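Local coordinates for protein acetyl xylan esterase (Geobacillus stearothermophilus, PDB 5BN1) that removes acetyl side groups from the xylose backbone units of xylan and xylo-oligosaccharides as a serine esterase of the GDSL (SGNH) family, working as a homooctamer, at residues A115-L120 against R156-I161. The protein carries 1 engineered substitution. Residues are numbered along the deposited sequence; the frame is centred on the assembly and turned at random.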
loop_
_atom_site.group_PDB
_atom_site.type_symbol
_atom_site.label_atom_id
_atom_site.label_comp_id
_atom_site.label_asym_id
_atom_site.label_seq_id
_atom_site.Cartn_x
_atom_site.Cartn_y
_atom_site.Cartn_z
ATOM N N ALA A 115 -28.309 -24.704 -24.669
ATOM C CA ALA A 115 -29.439 -24.963 -23.791
ATOM C C ALA A 115 -29.595 -24.059 -22.673
ATOM O O ALA A 115 -30.712 -23.641 -22.329
ATOM C CB ALA A 115 -29.285 -26.349 -23.239
ATOM N N THR A 116 -28.443 -23.580 -22.078
ATOM C CA THR A 116 -28.512 -22.713 -20.950
ATOM C C THR A 116 -28.936 -21.271 -21.419
ATOM O O THR A 116 -29.798 -20.683 -20.790
ATOM C CB THR A 116 -27.149 -22.664 -20.222
ATOM O OG1 THR A 116 -26.755 -23.999 -19.812
ATOM C CG2 THR A 116 -27.192 -21.764 -19.018
ATOM N N LEU A 117 -28.360 -20.790 -22.493
ATOM C CA LEU A 117 -28.670 -19.438 -22.945
ATOM C C LEU A 117 -30.162 -19.382 -23.312
ATOM O O LEU A 117 -30.852 -18.452 -22.937
ATOM C CB LEU A 117 -27.814 -19.009 -24.096
ATOM C CG LEU A 117 -28.035 -17.551 -24.611
ATOM C CD1 LEU A 117 -27.880 -16.523 -23.499
ATOM C CD2 LEU A 117 -27.105 -17.267 -25.751
ATOM N N ARG A 118 -30.552 -20.413 -24.035
ATOM C CA ARG A 118 -31.958 -20.501 -24.485
ATOM C C ARG A 118 -32.849 -20.482 -23.280
ATOM O O ARG A 118 -33.888 -19.776 -23.278
ATOM C CB ARG A 118 -32.171 -21.724 -25.391
ATOM C CG ARG A 118 -33.639 -21.918 -25.792
ATOM C CD ARG A 118 -33.635 -23.031 -26.803
ATOM N NE ARG A 118 -35.016 -23.327 -27.154
ATOM C CZ ARG A 118 -35.754 -24.131 -26.441
ATOM N NH1 ARG A 118 -35.415 -24.797 -25.361
ATOM N NH2 ARG A 118 -37.015 -24.340 -26.900
ATOM N N SER A 119 -32.575 -21.287 -22.261
ATOM C CA SER A 119 -33.384 -21.323 -21.115
ATOM C C SER A 119 -33.459 -20.040 -20.347
ATOM O O SER A 119 -34.543 -19.593 -19.869
ATOM C CB SER A 119 -32.912 -22.394 -20.153
ATOM O OG SER A 119 -33.658 -22.428 -18.973
ATOM N N LEU A 120 -32.338 -19.336 -20.243
ATOM C CA LEU A 120 -32.315 -18.059 -19.574
ATOM C C LEU A 120 -33.216 -17.066 -20.359
ATOM O O LEU A 120 -33.887 -16.253 -19.710
ATOM C CB LEU A 120 -30.854 -17.509 -19.474
ATOM C CG LEU A 120 -30.084 -18.287 -18.429
ATOM C CD1 LEU A 120 -28.615 -17.796 -18.493
ATOM C CD2 LEU A 120 -30.512 -18.235 -17.014
ATOM N N ARG A 156 -23.660 -17.858 -33.997
ATOM C CA ARG A 156 -24.843 -18.426 -34.768
ATOM C C ARG A 156 -25.896 -18.834 -33.797
ATOM O O ARG A 156 -27.128 -18.584 -34.002
ATOM C CB ARG A 156 -24.443 -19.531 -35.683
ATOM C CG ARG A 156 -23.650 -19.146 -36.826
ATOM C CD ARG A 156 -23.629 -20.149 -37.963
ATOM N NE ARG A 156 -22.932 -21.391 -37.631
ATOM C CZ ARG A 156 -21.658 -21.595 -37.717
ATOM N NH1 ARG A 156 -20.781 -20.618 -37.996
ATOM N NH2 ARG A 156 -21.144 -22.769 -37.402
ATOM N N VAL A 157 -25.558 -19.479 -32.673
ATOM C CA VAL A 157 -26.500 -19.800 -31.617
ATOM C C VAL A 157 -27.220 -18.637 -31.112
ATOM O O VAL A 157 -28.420 -18.591 -30.919
ATOM C CB VAL A 157 -25.898 -20.674 -30.479
ATOM C CG1 VAL A 157 -26.764 -20.647 -29.238
ATOM C CG2 VAL A 157 -25.493 -22.081 -31.008
ATOM N N VAL A 158 -26.460 -17.572 -30.743
ATOM C CA VAL A 158 -27.073 -16.377 -30.254
ATOM C C VAL A 158 -28.154 -15.795 -31.232
ATOM O O VAL A 158 -29.214 -15.378 -30.741
ATOM C CB VAL A 158 -25.945 -15.374 -29.893
ATOM C CG1 VAL A 158 -26.583 -14.071 -29.434
ATOM C CG2 VAL A 158 -25.069 -15.929 -28.740
ATOM N N LYS A 159 -27.775 -15.701 -32.460
ATOM C CA LYS A 159 -28.547 -15.095 -33.594
ATOM C C LYS A 159 -29.880 -15.911 -33.687
ATOM O O LYS A 159 -30.974 -15.313 -33.663
ATOM C CB LYS A 159 -27.807 -15.084 -34.825
ATOM C CG LYS A 159 -28.607 -14.357 -35.965
ATOM C CD LYS A 159 -27.746 -14.046 -37.133
ATOM C CE LYS A 159 -28.472 -13.006 -38.065
ATOM N NZ LYS A 159 -27.579 -12.798 -39.190
ATOM N N GLN A 160 -29.715 -17.205 -33.583
ATOM C CA GLN A 160 -30.940 -18.055 -33.725
ATOM C C GLN A 160 -31.817 -18.033 -32.530
ATOM O O GLN A 160 -33.105 -17.963 -32.718
ATOM C CB GLN A 160 -30.462 -19.412 -34.200
ATOM C CG GLN A 160 -29.796 -19.518 -35.581
ATOM C CD GLN A 160 -30.279 -18.853 -37.035
ATOM O OE1 GLN A 160 -31.103 -17.898 -37.132
ATOM N NE2 GLN A 160 -29.575 -19.297 -38.169
ATOM N N ILE A 161 -31.304 -17.947 -31.341
ATOM C CA ILE A 161 -32.034 -17.746 -30.113
ATOM C C ILE A 161 -32.784 -16.387 -30.262
ATOM O O ILE A 161 -33.949 -16.233 -29.865
ATOM C CB ILE A 161 -31.273 -17.907 -28.820
ATOM C CG1 ILE A 161 -30.727 -19.397 -28.613
ATOM C CG2 ILE A 161 -32.101 -17.504 -27.649
ATOM C CD1 ILE A 161 -29.768 -19.555 -27.534
#
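The CD1 methyl of Ile161 settles against the backbone of helix 110-124, 3.7 Å from the N of Arg118, and also lies against the CB of that arginine. CG1 stands anti to the carbonyl carbon (chi1 -63°) and the chain runs on extended through chi2, which carries CD1 across to the other helix. One residue back along the same helix as Arg118, Leu117 sends its CD2 branch between two partners, 3.9 Å from CG2 of Val158 and equally far from CD1 of Ile161. These three aliphatic side chains form the tight, buried part, and Val158 and Ile161 also touch Leu133 of the central parallel sheet. Toward the surface the contact thins out. Arg118 gives only its backbone and CB to Ile161; its extended chain leads away, and NE forms a salt bridge with Glu164, about one turn beyond Ile161 on helix 146-165. The two segments run in the same general direction, inclined by 27°, with axes 10.5 Å from each other. No hydrogen bond crosses between them: within the alpha/beta/alpha SGNH fold, these neighbouring helices meet through dispersion and exclusion of water, with an ionic link at the outer margin.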